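Mandelate racemase/muconate lactonizing enzyme/Enolase superfamily (Rhodobacter sphaeroides, PDB 2HZG) belongs to the enolase superfamily, whose members join an alpha/beta capping domain to a TIM-type beta/alpha-barrel domain with a metal site, occupied here by a sodium ion. Local coordinates at residues S25-L30 against A46-S51; I276-I281 against S313-P318; T307-L312 against C328-A333; V200-G205 against F230-L235. All blocks are in the same frame, centred on the assembly; numbering follows the deposited sequence.

How the interactions relate
The four contacts illustrate how chemistry follows position in a two-domain fold. Interaction 1 lies in the N-terminal domain, while interactions 2, 3 and 4 belong to the barrel. The first three are buried; interaction 4 is only partly so and, like interaction 1, meets the second subunit. Interactions 2 and 3 share helix 309-316 and touch through Leu316 and Cys328, one tying the helix to the turn that follows strand 273-276, the other to strand 327-331. Interaction 1 relies on proline and leucine packing with a water beside it, interaction 2 on a serine hydroxyl, interaction 3 on aliphatic and aromatic groups, and interaction 4 mainly on backbone carbonyls.

Interaction 1 (S25-L30 against A46-S51); sequences SQDALL and AAPLPS
Pro48 packs its ring against Asp27 and Leu29 in a buried strand-to-helix contact, where the first turn of helix 48-56 rests on the start of strand 27-35. Asp27 and Leu29 both point toward the helix, and the proline ring lies along the strand so that a different ring atom serves each of them. Its CB meets Leu29 CB at 4.0 Å, whereas CD approaches Asp27 OD2 to 3.4 Å, the carboxylate arriving from the opposite direction. Leu29 reaches farther along the helix: with CG anti to the backbone N (chi1 -179°), it brings CD2 within 3.5 Å of Ser51 CB. Strand 27-35 is the middle member of the three-stranded antiparallel sheet of the N-terminal domain characteristic of the enolase superfamily, and helix 48-56 comes soon after the third strand, folding back over the second. Ala47 is the N-cap of this helix. Its carbonyl oxygen accepts from Ser51 twice, from the backbone N as an ordinary helix bond and from OG at 2.8 Å, the hydroxyl lying 38° out of the carbonyl plane. Ser51 OG is also bonded to Gln98. A water molecule 2.8 Å from Asp27 OD1 and 2.7 Å from Ala46 O links the two segments beside the proline, while Asp27 OD2 is hydrogen-bonded to Ser60 OG of the second subunit, which brings this interior contact to the dimer interface.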
loop_
_atom_site.group_PDB
_atom_site.type_symbol
_atom_site.label_atom_id
_atom_site.label_comp_id
_atom_site.label_asym_id
_atom_site.label_seq_id
_atom_site.Cartn_x
_atom_site.Cartn_y
_atom_site.Cartn_z
ATOM N N SER A 25 6.193 16.194 -10.395
ATOM C CA SER A 25 6.432 16.487 -11.814
ATOM C C SER A 25 7.892 16.314 -12.225
ATOM O O SER A 25 8.228 16.483 -13.398
ATOM C CB SER A 25 5.910 17.890 -12.182
ATOM O OG SER A 25 6.747 18.910 -11.661
ATOM N N GLN A 26 8.750 15.943 -11.273
ATOM C CA GLN A 26 10.197 15.839 -11.526
ATOM C C GLN A 26 10.599 14.575 -12.265
ATOM O O GLN A 26 11.662 14.528 -12.860
ATOM C CB GLN A 26 10.984 15.922 -10.218
ATOM C CG GLN A 26 10.698 17.186 -9.411
ATOM C CD GLN A 26 11.648 17.296 -8.226
ATOM O OE1 GLN A 26 12.804 17.671 -8.391
ATOM N NE2 GLN A 26 11.159 16.978 -7.032
ATOM N N ASP A 27 9.760 13.550 -12.192
ATOM C CA ASP A 27 10.001 12.324 -12.927
ATOM C C ASP A 27 8.663 11.713 -13.310
ATOM O O ASP A 27 7.614 12.264 -12.945
ATOM C CB ASP A 27 10.987 11.361 -12.198
ATOM C CG ASP A 27 10.339 10.519 -11.106
ATOM O OD1 ASP A 27 9.164 10.713 -10.776
ATOM O OD2 ASP A 27 11.032 9.610 -10.590
ATOM N N ALA A 28 8.690 10.648 -14.104
ATOM C CA ALA A 28 7.454 10.028 -14.586
ATOM C C ALA A 28 7.703 8.593 -14.997
ATOM O O ALA A 28 8.811 8.228 -15.381
ATOM C CB ALA A 28 6.850 10.820 -15.790
ATOM N N LEU A 29 6.661 7.776 -14.902
ATOM C CA LEU A 29 6.675 6.481 -15.558
ATOM C C LEU A 29 5.531 6.466 -16.569
ATOM O O LEU A 29 4.366 6.458 -16.185
ATOM C CB LEU A 29 6.572 5.310 -14.567
ATOM C CG LEU A 29 6.605 3.918 -15.250
ATOM C CD1 LEU A 29 7.933 3.622 -15.949
ATOM C CD2 LEU A 29 6.312 2.831 -14.240
ATOM N N LEU A 30 5.880 6.504 -17.857
ATOM C CA LEU A 30 4.877 6.474 -18.918
ATOM C C LEU A 30 4.710 5.048 -19.433
ATOM O O LEU A 30 5.639 4.250 -19.408
ATOM C CB LEU A 30 5.269 7.420 -20.067
ATOM C CG LEU A 30 5.356 8.933 -19.800
ATOM C CD1 LEU A 30 5.471 9.669 -21.132
ATOM C CD2 LEU A 30 4.138 9.460 -19.040
ATOM N N ALA A 46 3.932 7.469 -9.455
ATOM C CA ALA A 46 4.491 6.429 -8.622
ATOM C C ALA A 46 5.981 6.467 -8.809
ATOM O O ALA A 46 6.472 7.053 -9.785
ATOM C CB ALA A 46 3.967 5.070 -9.080
ATOM N N ALA A 47 6.687 5.769 -7.925
ATOM C CA ALA A 47 8.128 5.571 -8.057
ATOM C C ALA A 47 8.362 4.675 -9.270
ATOM O O ALA A 47 7.890 3.542 -9.300
ATOM C CB ALA A 47 8.698 4.944 -6.765
ATOM N N PRO A 48 9.036 5.204 -10.304
ATOM C CA PRO A 48 9.179 4.435 -11.541
ATOM C C PRO A 48 9.888 3.095 -11.443
ATOM O O PRO A 48 9.384 2.146 -12.006
ATOM C CB PRO A 48 9.922 5.403 -12.476
ATOM C CG PRO A 48 9.526 6.769 -11.978
ATOM C CD PRO A 48 9.594 6.569 -10.466
ATOM N N LEU A 49 11.040 3.007 -10.766
ATOM C CA LEU A 49 11.746 1.740 -10.752
ATOM C C LEU A 49 11.005 0.627 -9.982
ATOM O O LEU A 49 10.925 -0.487 -10.476
ATOM C CB LEU A 49 13.206 1.881 -10.293
ATOM C CG LEU A 49 14.044 0.599 -10.227
ATOM C CD1 LEU A 49 14.366 0.094 -11.638
ATOM C CD2 LEU A 49 15.340 0.856 -9.461
ATOM N N PRO A 50 10.500 0.911 -8.764
ATOM C CA PRO A 50 9.673 -0.097 -8.076
ATOM C C PRO A 50 8.461 -0.511 -8.892
ATOM O O PRO A 50 8.081 -1.684 -8.865
ATOM C CB PRO A 50 9.235 0.630 -6.798
ATOM C CG PRO A 50 10.347 1.586 -6.524
ATOM C CD PRO A 50 10.697 2.102 -7.922
ATOM N N SER A 51 7.852 0.437 -9.614
ATOM C CA SER A 51 6.733 0.119 -10.497
ATOM C C SER A 51 7.163 -0.782 -11.651
ATOM O O SER A 51 6.503 -1.785 -11.912
ATOM C CB SER A 51 6.057 1.391 -11.030
ATOM O OG SER A 51 5.580 2.167 -9.953
HETATM O O HOH W 1 6.726 9.371 -11.222
#

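Interaction 2 (I276-I281 against S313-P318); sequences IDCGRI and SASLQP
Cys278 and Ser315 project toward each other, the hydroxyl of one directed at the backbone of the other. Ser315 OG lies anti to its own carbonyl carbon (chi1 -74°), where it accepts from Cys278 N at 3.0 Å, with an N-H...O angle of 158°. The same oxygen lies 3.5 Å from Cys278 CB. The thiol passes alongside helix 309-316 instead of meeting the serine end on: Cys278 SG packs on Pro318 CG at 3.5 Å, and CB faces Ala314 CB. A second, water-mediated link runs through a molecule that donates to Ile276 O at 2.9 Å and to Ser315 O at 2.7 Å. The Asp277 carboxylate is held by two bonds, OD1 accepting a weak capping bond from Gly279 N and OD2 hydrogen-bonded to His304 ND1, while Arg280 pairs with the sodium ligand Glu254. The helix after the seventh barrel strand thus packs against the backbone of the turn that carries this aspartate, and an aspartate after the sixth strand joined to a histidine after the seventh recalls the His-Asp pair of the mandelate racemase group of barrels.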
loop_
_atom_site.group_PDB
_atom_site.type_symbol
_atom_site.label_atom_id
_atom_site.label_comp_id
_atom_site.label_asym_id
_atom_site.label_seq_id
_atom_site.Cartn_x
_atom_site.Cartn_y
_atom_site.Cartn_z
ATOM N N ILE A 276 -8.801 12.557 -6.016
ATOM C CA ILE A 276 -8.338 11.266 -6.518
ATOM C C ILE A 276 -7.339 11.427 -7.650
ATOM O O ILE A 276 -7.555 12.181 -8.589
ATOM C CB ILE A 276 -9.524 10.380 -6.992
ATOM C CG1 ILE A 276 -10.518 10.137 -5.838
ATOM C CG2 ILE A 276 -9.007 9.092 -7.678
ATOM C CD1 ILE A 276 -9.970 9.316 -4.669
ATOM N N ASP A 277 -6.238 10.696 -7.523
ATOM C CA ASP A 277 -5.228 10.629 -8.544
ATOM C C ASP A 277 -5.411 9.331 -9.332
ATOM O O ASP A 277 -5.182 8.252 -8.800
ATOM C CB ASP A 277 -3.833 10.675 -7.906
ATOM C CG ASP A 277 -2.764 11.024 -8.907
ATOM O OD1 ASP A 277 -2.698 10.371 -9.955
ATOM O OD2 ASP A 277 -1.975 11.953 -8.671
ATOM N N CYS A 278 -5.827 9.435 -10.595
ATOM C CA CYS A 278 -5.932 8.237 -11.471
ATOM C C CYS A 278 -4.603 7.507 -11.643
ATOM O O CYS A 278 -4.597 6.312 -11.884
ATOM C CB CYS A 278 -6.509 8.598 -12.838
ATOM S SG CYS A 278 -8.234 8.950 -12.661
ATOM N N GLY A 279 -3.491 8.231 -11.518
ATOM C CA GLY A 279 -2.151 7.637 -11.587
ATOM C C GLY A 279 -1.720 6.830 -10.363
ATOM O O GLY A 279 -0.622 6.263 -10.355
ATOM N N ARG A 280 -2.572 6.761 -9.337
ATOM C CA ARG A 280 -2.261 6.027 -8.092
ATOM C C ARG A 280 -3.311 4.995 -7.715
ATOM O O ARG A 280 -2.981 3.911 -7.200
ATOM C CB ARG A 280 -2.138 7.002 -6.905
ATOM C CG ARG A 280 -0.978 7.943 -6.993
ATOM C CD ARG A 280 -0.956 8.800 -5.758
ATOM N NE ARG A 280 0.194 9.692 -5.759
ATOM C CZ ARG A 280 0.280 10.820 -5.056
ATOM N NH1 ARG A 280 -0.721 11.216 -4.281
ATOM N NH2 ARG A 280 1.375 11.557 -5.138
ATOM N N ILE A 281 -4.566 5.330 -7.973
ATOM C CA ILE A 281 -5.693 4.519 -7.518
ATOM C C ILE A 281 -6.001 3.278 -8.384
ATOM O O ILE A 281 -6.885 2.486 -8.020
ATOM C CB ILE A 281 -6.972 5.382 -7.326
ATOM C CG1 ILE A 281 -7.900 4.748 -6.282
ATOM C CG2 ILE A 281 -7.692 5.656 -8.690
ATOM C CD1 ILE A 281 -9.035 5.639 -5.842
ATOM N N SER A 313 -5.623 15.056 -17.945
ATOM C CA SER A 313 -6.718 14.537 -18.727
ATOM C C SER A 313 -7.288 13.306 -18.039
ATOM O O SER A 313 -8.498 13.208 -17.865
ATOM C CB SER A 313 -6.249 14.182 -20.143
ATOM O OG SER A 313 -7.231 13.344 -20.727
ATOM N N ALA A 314 -6.413 12.387 -17.615
ATOM C CA ALA A 314 -6.877 11.132 -17.024
ATOM C C ALA A 314 -7.659 11.388 -15.753
ATOM O O ALA A 314 -8.711 10.802 -15.544
ATOM C CB ALA A 314 -5.711 10.183 -16.762
ATOM N N SER A 315 -7.164 12.308 -14.921
ATOM C CA SER A 315 -7.805 12.555 -13.632
ATOM C C SER A 315 -9.061 13.430 -13.738
ATOM O O SER A 315 -9.824 13.506 -12.792
ATOM C CB SER A 315 -6.806 13.064 -12.592
ATOM O OG SER A 315 -5.931 11.994 -12.128
ATOM N N LEU A 316 -9.274 14.061 -14.893
ATOM C CA LEU A 316 -10.537 14.765 -15.172
ATOM C C LEU A 316 -11.618 13.798 -15.653
ATOM O O LEU A 316 -12.801 14.014 -15.389
ATOM C CB LEU A 316 -10.335 15.869 -16.209
ATOM C CG LEU A 316 -9.465 17.067 -15.806
ATOM C CD1 LEU A 316 -9.338 18.084 -16.940
ATOM C CD2 LEU A 316 -10.074 17.716 -14.595
ATOM N N GLN A 317 -11.214 12.732 -16.356
ATOM C CA GLN A 317 -12.187 11.774 -16.917
ATOM C C GLN A 317 -13.255 11.317 -15.903
ATOM O O GLN A 317 -14.438 11.357 -16.214
ATOM C CB GLN A 317 -11.508 10.546 -17.550
ATOM C CG GLN A 317 -10.416 10.822 -18.603
ATOM C CD GLN A 317 -10.938 11.501 -19.867
ATOM O OE1 GLN A 317 -12.117 11.355 -20.238
ATOM N NE2 GLN A 317 -10.069 12.257 -20.522
ATOM N N PRO A 318 -12.854 10.902 -14.678
ATOM C CA PRO A 318 -13.855 10.318 -13.767
ATOM C C PRO A 318 -14.954 11.252 -13.259
ATOM O O PRO A 318 -15.930 10.775 -12.662
ATOM C CB PRO A 318 -13.005 9.846 -12.583
ATOM C CG PRO A 318 -11.601 9.735 -13.152
ATOM C CD PRO A 318 -11.516 10.891 -14.055
HETATM O O HOH W 2 -9.662 11.963 -10.623
#

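Interaction 3 (T307-L312 against C328-A333); sequences TSHLAL and CEYPAA
Leu312 of helix 309-316 sets its two methyl groups against strand 327-331, CD2 meeting Tyr330 CD1 at 3.8 Å and CD1 lying 3.4 Å from Glu329 O. Helix and strand are the last two pieces of a beta-alpha-beta crossover in the enolase-superfamily barrel: strand 300-303 leads into the helix, and the chain returns along strand 327-331. With chi1 at 179° the leucine branch lies beside its carbonyl carbon, and the side chain crosses that of Tyr330 at about a right angle. CD2 also sits over the centre of the His309 ring, 4.0 Å above its plane, so one methyl group packs against both aromatic residues. Pro331 sets its ring against the loop before the helix, CG 3.2 Å from Thr307 O. The imidazole and phenol rings are turned steeply, with planes at 82°, and Tyr330 OH comes to the edge of the imidazole, where His309 NE2 makes a weak, strongly bent hydrogen bond (3.2 Å, 121°). In the imidazole plane, a water 3.1 Å from NE2 donates to Pro331 O at 2.6 Å, linking the segments. His309 ND1 is hydrogen-bonded to Ile346 N, which helps fix the ring from its other side. Farther out, Glu329 carries a salt bridge to Lys165 and a hydrogen bond to Ser139. Ser308, bonded to Glu43, caps the helix, its OG accepting almost linearly from Ala311 N.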
loop_
_atom_site.group_PDB
_atom_site.type_symbol
_atom_site.label_atom_id
_atom_site.label_comp_id
_atom_site.label_asym_id
_atom_site.label_seq_id
_atom_site.Cartn_x
_atom_site.Cartn_y
_atom_site.Cartn_z
ATOM N N THR A 307 1.044 17.062 -12.199
ATOM C CA THR A 307 2.039 16.641 -13.185
ATOM C C THR A 307 1.635 17.008 -14.633
ATOM O O THR A 307 1.181 18.140 -14.867
ATOM C CB THR A 307 2.392 15.132 -12.995
ATOM O OG1 THR A 307 1.191 14.359 -13.097
ATOM C CG2 THR A 307 3.003 14.906 -11.614
ATOM N N SER A 308 1.821 16.095 -15.592
ATOM C CA SER A 308 1.607 16.390 -17.025
ATOM C C SER A 308 0.123 16.598 -17.386
ATOM O O SER A 308 -0.777 16.313 -16.605
ATOM C CB SER A 308 2.165 15.260 -17.897
ATOM O OG SER A 308 1.290 14.127 -17.830
ATOM N N HIS A 309 -0.145 17.055 -18.603
ATOM C CA HIS A 309 -1.541 17.111 -19.036
ATOM C C HIS A 309 -2.103 15.744 -19.396
ATOM O O HIS A 309 -3.302 15.587 -19.424
ATOM C CB HIS A 309 -1.752 18.109 -20.173
ATOM C CG HIS A 309 -1.778 19.528 -19.705
ATOM N ND1 HIS A 309 -2.559 20.495 -20.296
ATOM C CD2 HIS A 309 -1.138 20.138 -18.677
ATOM C CE1 HIS A 309 -2.391 21.644 -19.663
ATOM N NE2 HIS A 309 -1.531 21.456 -18.679
ATOM N N LEU A 310 -1.248 14.757 -19.647
ATOM C CA LEU A 310 -1.751 13.381 -19.798
ATOM C C LEU A 310 -2.400 12.901 -18.480
ATOM O O LEU A 310 -3.505 12.363 -18.481
ATOM C CB LEU A 310 -0.646 12.425 -20.253
ATOM C CG LEU A 310 -1.060 10.950 -20.451
ATOM C CD1 LEU A 310 -2.085 10.807 -21.607
ATOM C CD2 LEU A 310 0.182 10.059 -20.660
ATOM N N ALA A 311 -1.691 13.113 -17.372
ATOM C CA ALA A 311 -2.213 12.868 -16.010
ATOM C C ALA A 311 -3.445 13.716 -15.733
ATOM O O ALA A 311 -4.421 13.217 -15.175
ATOM C CB ALA A 311 -1.118 13.139 -14.960
ATOM N N LEU A 312 -3.396 14.996 -16.123
ATOM C CA LEU A 312 -4.548 15.895 -15.943
ATOM C C LEU A 312 -5.781 15.370 -16.658
ATOM O O LEU A 312 -6.845 15.259 -16.068
ATOM C CB LEU A 312 -4.248 17.329 -16.414
ATOM C CG LEU A 312 -5.377 18.377 -16.296
ATOM C CD1 LEU A 312 -5.960 18.508 -14.849
ATOM C CD2 LEU A 312 -4.851 19.734 -16.810
ATOM N N CYS A 328 -11.326 21.960 -10.459
ATOM C CA CYS A 328 -10.301 20.962 -10.694
ATOM C C CYS A 328 -8.959 21.512 -10.305
ATOM O O CYS A 328 -8.734 22.728 -10.363
ATOM C CB CYS A 328 -10.279 20.489 -12.159
ATOM S SG CYS A 328 -9.790 21.757 -13.359
ATOM N N GLU A 329 -8.071 20.607 -9.914
ATOM C CA GLU A 329 -6.678 20.941 -9.693
ATOM C C GLU A 329 -5.937 21.118 -11.012
ATOM O O GLU A 329 -6.038 20.288 -11.924
ATOM C CB GLU A 329 -5.980 19.882 -8.831
ATOM C CG GLU A 329 -4.580 20.282 -8.414
ATOM C CD GLU A 329 -3.970 19.387 -7.339
ATOM O OE1 GLU A 329 -4.452 18.245 -7.161
ATOM O OE2 GLU A 329 -2.975 19.818 -6.679
ATOM N N TYR A 330 -5.165 22.194 -11.085
ATOM C CA TYR A 330 -4.371 22.492 -12.259
ATOM C C TYR A 330 -2.918 22.762 -11.856
ATOM O O TYR A 330 -2.652 23.734 -11.169
ATOM C CB TYR A 330 -4.960 23.704 -13.010
ATOM C CG TYR A 330 -4.286 23.936 -14.340
ATOM C CD1 TYR A 330 -4.742 23.294 -15.505
ATOM C CD2 TYR A 330 -3.151 24.735 -14.430
ATOM C CE1 TYR A 330 -4.084 23.486 -16.736
ATOM C CE2 TYR A 330 -2.491 24.933 -15.645
ATOM C CZ TYR A 330 -2.973 24.312 -16.791
ATOM O OH TYR A 330 -2.308 24.508 -17.976
ATOM N N PRO A 331 -1.961 21.943 -12.333
ATOM C CA PRO A 331 -0.572 22.216 -11.944
ATOM C C PRO A 331 -0.059 23.493 -12.623
ATOM O O PRO A 331 0.135 23.523 -13.839
ATOM C CB PRO A 331 0.208 20.995 -12.464
ATOM C CG PRO A 331 -0.647 20.339 -13.417
ATOM C CD PRO A 331 -2.073 20.795 -13.253
ATOM N N ALA A 332 0.160 24.535 -11.827
ATOM C CA ALA A 332 0.473 25.855 -12.366
ATOM C C ALA A 332 1.980 26.127 -12.514
ATOM O O ALA A 332 2.375 27.030 -13.246
ATOM C CB ALA A 332 -0.210 26.941 -11.526
ATOM N N ALA A 333 2.831 25.347 -11.851
ATOM C CA ALA A 333 4.280 25.498 -12.025
ATOM C C ALA A 333 4.989 24.140 -12.174
ATOM O O ALA A 333 5.972 23.876 -11.471
ATOM C CB ALA A 333 4.906 26.326 -10.856
HETATM O O HOH W 3 0.117 22.592 -16.255
#

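Interaction 4 (V200-G205 against F230-L235); sequences VGQIFG and FDAGAL
Gln202 lies across the backbone of Phe230 and reaches Ala232, running from one barrel loop along the next. Its CB begins 3.4 Å from Phe230 O, and CG comes closer to the same oxygen, at 3.1 Å. Beyond CG the chain is extended (chi2 -172°), which carries the amide past Phe230 to the turn that starts at Asp231. There OE1 lies 3.6 Å from Asp231 CA and receives bonds from two waters, at 2.7 Å and 2.8 Å. One of these waters makes a weak bond to Ala232 N, the other a weak one to Asp231 OD1, so the amide oxygen is tied to the neighbouring loop through solvent. NE2 touches Ala232 CB at 3.8 Å but is bonded to Glu228 OE1, which sets the rotation of the amide.

Between the two segments the direct hydrogen bond is backbone to backbone: Asp231 N donates to Gly205 O at 2.8 Å, nearly straight at 158° and on a lone pair of the carbonyl. That oxygen also sits against Phe230 CB and at the edge of the phenylalanine ring, near its plane, while Phe204 CB packs on Phe230 CE1. Asp231 OD2 turns to His260 of the second subunit. These loops follow strands 195-199 and 225-227, and just before them stand Asp199 and Glu227, which with Glu254 bind a sodium ion: acidic ligands at or just beyond the ends of the third, fourth and fifth strands, the metal-site arrangement characteristic of enolase-superfamily barrels.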
loop_
_atom_site.group_PDB
_atom_site.type_symbol
_atom_site.label_atom_id
_atom_site.label_comp_id
_atom_site.label_asym_id
_atom_site.label_seq_id
_atom_site.Cartn_x
_atom_site.Cartn_y
_atom_site.Cartn_z
ATOM N N VAL A 200 -1.158 20.411 3.348
ATOM C CA VAL A 200 -0.034 20.225 4.274
ATOM C C VAL A 200 0.723 18.897 4.155
ATOM O O VAL A 200 1.607 18.602 4.971
ATOM C CB VAL A 200 -0.428 20.530 5.749
ATOM C CG1 VAL A 200 -0.900 21.992 5.857
ATOM C CG2 VAL A 200 -1.503 19.578 6.258
ATOM N N GLY A 201 0.393 18.117 3.131
ATOM C CA GLY A 201 1.164 16.926 2.824
ATOM C C GLY A 201 1.370 15.953 3.979
ATOM O O GLY A 201 2.480 15.464 4.181
ATOM N N GLN A 202 0.314 15.695 4.742
ATOM C CA GLN A 202 0.350 14.708 5.840
ATOM C C GLN A 202 1.291 15.101 6.989
ATOM O O GLN A 202 1.626 14.267 7.831
ATOM C CB GLN A 202 0.707 13.306 5.303
ATOM C CG GLN A 202 -0.209 12.791 4.175
ATOM C CD GLN A 202 0.088 11.325 3.822
ATOM O OE1 GLN A 202 0.771 10.623 4.572
ATOM N NE2 GLN A 202 -0.367 10.890 2.666
ATOM N N ILE A 203 1.695 16.376 7.051
ATOM C CA ILE A 203 2.782 16.791 7.940
ATOM C C ILE A 203 2.460 16.662 9.436
ATOM O O ILE A 203 3.356 16.467 10.227
ATOM C CB ILE A 203 3.300 18.221 7.624
ATOM C CG1 ILE A 203 4.658 18.476 8.299
ATOM C CG2 ILE A 203 2.269 19.272 8.065
ATOM C CD1 ILE A 203 5.792 17.559 7.817
ATOM N N PHE A 204 1.192 16.763 9.823
ATOM C CA PHE A 204 0.855 16.639 11.242
ATOM C C PHE A 204 0.822 15.193 11.705
ATOM O O PHE A 204 0.705 14.943 12.903
ATOM C CB PHE A 204 -0.421 17.417 11.594
ATOM C CG PHE A 204 -0.344 18.868 11.208
ATOM C CD1 PHE A 204 0.576 19.711 11.832
ATOM C CD2 PHE A 204 -1.167 19.381 10.199
ATOM C CE1 PHE A 204 0.677 21.063 11.447
ATOM C CE2 PHE A 204 -1.072 20.716 9.806
ATOM C CZ PHE A 204 -0.154 21.557 10.434
ATOM N N GLY A 205 0.955 14.257 10.759
ATOM C CA GLY A 205 1.083 12.826 11.056
ATOM C C GLY A 205 -0.187 12.288 11.689
ATOM O O GLY A 205 -1.138 11.934 10.989
ATOM N N PHE A 230 -3.114 14.714 7.824
ATOM C CA PHE A 230 -2.564 13.565 8.553
ATOM C C PHE A 230 -2.115 12.427 7.641
ATOM O O PHE A 230 -2.379 12.472 6.426
ATOM C CB PHE A 230 -3.630 13.019 9.513
ATOM C CG PHE A 230 -4.180 14.048 10.472
ATOM C CD1 PHE A 230 -3.358 14.615 11.464
ATOM C CD2 PHE A 230 -5.514 14.441 10.388
ATOM C CE1 PHE A 230 -3.871 15.569 12.358
ATOM C CE2 PHE A 230 -6.037 15.395 11.272
ATOM C CZ PHE A 230 -5.221 15.960 12.259
ATOM N N ASP A 231 -1.459 11.406 8.227
ATOM C CA ASP A 231 -1.236 10.115 7.545
ATOM C C ASP A 231 -2.504 9.766 6.776
ATOM O O ASP A 231 -3.597 9.940 7.309
ATOM C CB ASP A 231 -1.044 8.941 8.535
ATOM C CG ASP A 231 0.241 9.004 9.340
ATOM O OD1 ASP A 231 1.113 9.863 9.094
ATOM O OD2 ASP A 231 0.371 8.130 10.234
ATOM N N ALA A 232 -2.357 9.216 5.570
ATOM C CA ALA A 232 -3.511 8.858 4.726
ATOM C C ALA A 232 -4.512 7.917 5.412
ATOM O O ALA A 232 -5.737 8.057 5.249
ATOM C CB ALA A 232 -3.036 8.259 3.408
ATOM N N GLY A 233 -3.997 6.962 6.180
ATOM C CA GLY A 233 -4.858 6.012 6.895
ATOM C C GLY A 233 -5.427 6.487 8.223
ATOM O O GLY A 233 -6.274 5.804 8.808
ATOM N N ALA A 234 -4.977 7.654 8.700
ATOM C CA ALA A 234 -5.428 8.183 10.010
ATOM C C ALA A 234 -6.814 8.829 9.938
ATOM O O ALA A 234 -6.949 10.041 10.071
ATOM C CB ALA A 234 -4.404 9.158 10.590
ATOM N N LEU A 235 -7.838 7.997 9.782
ATOM C CA LEU A 235 -9.201 8.455 9.548
ATOM C C LEU A 235 -9.841 9.060 10.795
ATOM O O LEU A 235 -10.582 10.038 10.707
ATOM C CB LEU A 235 -10.068 7.313 9.010
ATOM C CG LEU A 235 -9.489 6.570 7.803
ATOM C CD1 LEU A 235 -10.373 5.382 7.447
ATOM C CD2 LEU A 235 -9.238 7.503 6.598
HETATM O O HOH W 4 0.661 7.916 4.659
HETATM O O HOH W 5 2.940 10.300 6.329
#